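Side-chain contact in Lin1840 protein (Listeria innocua serovar 6a, PDB 4ZOC), which probably hydrolyses terminal, non-reducing beta-D-glucosyl residues, releasing beta-D-glucose, and takes part in beta-1,2-glucan metabolism: residues F687-H690 with K694-E697. The protein carries 2 engineered substitutions. Sequence-based numbering, arbitrary orientation.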
loop_
_atom_site.group_PDB
_atom_site.type_symbol
_atom_site.label_atom_id
_atom_site.label_comp_id
_atom_site.label_asym_id
_atom_site.label_seq_id
_atom_site.Cartn_x
_atom_site.Cartn_y
_atom_site.Cartn_z
ATOM N N PHE A 687 3.904 -14.561 -18.987
ATOM C CA PHE A 687 3.247 -13.613 -18.116
ATOM C C PHE A 687 1.882 -13.214 -18.624
ATOM O O PHE A 687 1.554 -13.483 -19.753
ATOM C CB PHE A 687 4.104 -12.358 -17.907
ATOM C CG PHE A 687 4.177 -11.469 -19.100
ATOM C CD1 PHE A 687 5.053 -11.816 -20.162
ATOM C CD2 PHE A 687 3.378 -10.401 -19.237
ATOM C CE1 PHE A 687 5.131 -11.001 -21.274
ATOM C CE2 PHE A 687 3.452 -9.598 -20.356
ATOM C CZ PHE A 687 4.330 -9.953 -21.383
ATOM N N TYR A 688 1.081 -12.548 -17.750
ATOM C CA TYR A 688 -0.189 -12.030 -18.097
ATOM C C TYR A 688 -0.120 -10.651 -18.729
ATOM O O TYR A 688 0.461 -9.782 -18.157
ATOM C CB TYR A 688 -1.088 -11.975 -16.860
ATOM C CG TYR A 688 -1.529 -13.357 -16.459
ATOM C CD1 TYR A 688 -2.547 -13.958 -17.050
ATOM C CD2 TYR A 688 -0.813 -14.080 -15.498
ATOM C CE1 TYR A 688 -2.930 -15.258 -16.649
ATOM C CE2 TYR A 688 -1.168 -15.345 -15.096
ATOM C CZ TYR A 688 -2.248 -15.916 -15.652
ATOM O OH TYR A 688 -2.546 -17.163 -15.218
ATOM N N ASN A 689 -0.687 -10.480 -19.916
ATOM C CA ASN A 689 -0.607 -9.213 -20.602
ATOM C C ASN A 689 -1.773 -8.285 -20.252
ATOM O O ASN A 689 -2.583 -8.626 -19.378
ATOM C CB ASN A 689 -0.421 -9.440 -22.082
ATOM C CG ASN A 689 -1.665 -9.934 -22.790
ATOM O OD1 ASN A 689 -2.742 -10.027 -22.233
ATOM N ND2 ASN A 689 -1.488 -10.241 -24.073
ATOM N N HIS A 690 -1.887 -7.126 -20.917
ATOM C CA HIS A 690 -2.942 -6.153 -20.514
ATOM C C HIS A 690 -4.317 -6.734 -20.751
ATOM O O HIS A 690 -5.263 -6.336 -20.050
ATOM C CB HIS A 690 -2.787 -4.802 -21.235
ATOM C CG HIS A 690 -3.450 -4.768 -22.545
ATOM N ND1 HIS A 690 -2.956 -5.454 -23.643
ATOM C CD2 HIS A 690 -4.629 -4.232 -22.925
ATOM C CE1 HIS A 690 -3.788 -5.304 -24.659
ATOM N NE2 HIS A 690 -4.808 -4.562 -24.251
ATOM N N LYS A 694 -2.291 -15.201 -20.870
ATOM C CA LYS A 694 -0.983 -15.729 -20.509
ATOM C C LYS A 694 -0.186 -15.916 -21.822
ATOM O O LYS A 694 -0.639 -16.660 -22.690
ATOM C CB LYS A 694 -1.198 -17.054 -19.807
ATOM C CG LYS A 694 0.074 -17.705 -19.313
ATOM C CD LYS A 694 0.612 -16.909 -18.144
ATOM C CE LYS A 694 1.482 -17.715 -17.228
ATOM N NZ LYS A 694 0.756 -18.892 -16.708
ATOM N N VAL A 695 0.927 -15.184 -21.966
ATOM C CA VAL A 695 1.687 -15.076 -23.197
ATOM C C VAL A 695 3.126 -15.290 -23.006
ATOM O O VAL A 695 3.692 -15.125 -21.917
ATOM C CB VAL A 695 1.491 -13.696 -23.825
ATOM C CG1 VAL A 695 0.039 -13.515 -24.153
ATOM C CG2 VAL A 695 1.964 -12.571 -22.940
ATOM N N GLN A 696 3.787 -15.625 -24.106
ATOM C CA GLN A 696 5.231 -15.545 -24.170
ATOM C C GLN A 696 5.598 -14.671 -25.371
ATOM O O GLN A 696 5.134 -14.884 -26.488
ATOM C CB GLN A 696 5.862 -16.956 -24.316
ATOM C CG GLN A 696 7.369 -16.917 -24.206
ATOM C CD GLN A 696 8.134 -18.187 -24.498
ATOM O OE1 GLN A 696 7.585 -19.231 -24.953
ATOM N NE2 GLN A 696 9.435 -18.132 -24.163
ATOM N N GLU A 697 6.436 -13.693 -25.151
ATOM C CA GLU A 697 6.801 -12.716 -26.159
ATOM C C GLU A 697 8.289 -12.976 -26.467
ATOM O O GLU A 697 9.106 -13.228 -25.547
ATOM C CB GLU A 697 6.644 -11.271 -25.603
ATOM C CG GLU A 697 5.220 -10.892 -25.346
ATOM C CD GLU A 697 5.027 -9.531 -24.712
ATOM O OE1 GLU A 697 5.978 -8.935 -24.170
ATOM O OE2 GLU A 697 3.883 -9.076 -24.786
HETATM O O HOH W 1 1.275 -9.690 -25.269
#
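Phe687 and Val695 form the antiparallel hydrogen-bonded pair of a short beta hairpin in the fibronectin type III-like domain. Phe687 N gives its hydrogen to Val695 O at 3.0 Å. Val695 N returns a nearly straight bond to Phe687 O at 2.9 Å. The side chains of this pair lie on one face of the hairpin. There Val695 CG2 makes a CH-pi contact over the Phe687 ring, 4.0 Å from its centroid. The Glu697 carboxylate comes to the rim of the same ring. Its OE1 lies in the ring plane, 3.4 Å from Phe687 CZ, and the two planes are almost perpendicular.

Tyr688 and Lys694, the non-hydrogen-bonded pair, use the other face. Lys694 CG is anti to the backbone N (chi1 -177°), and a bend at chi2 brings the aliphatic chain across the tyrosine ring. Lys694 CD makes a CH-pi contact over one face of the Tyr688 ring, 4.0 Å from its centroid. Tyr216 also meets the Tyr688 ring, and helix 212-219 packs on this side chain and on Phe687.

Further out, Glu697 OE2 is hydrogen-bonded to Ser652 OG, and the Glu697 side chain lies near the magnesium ion held by Asp648 and Thr650. Asn689 ND2 is hydrogen-bonded to Glu693 OE1 and passes 3.6 Å from Val695 CG1. A water links the two segments: it accepts from Asn689 ND2 at 3.1 Å and donates to Glu697 OE2 at 2.7 Å.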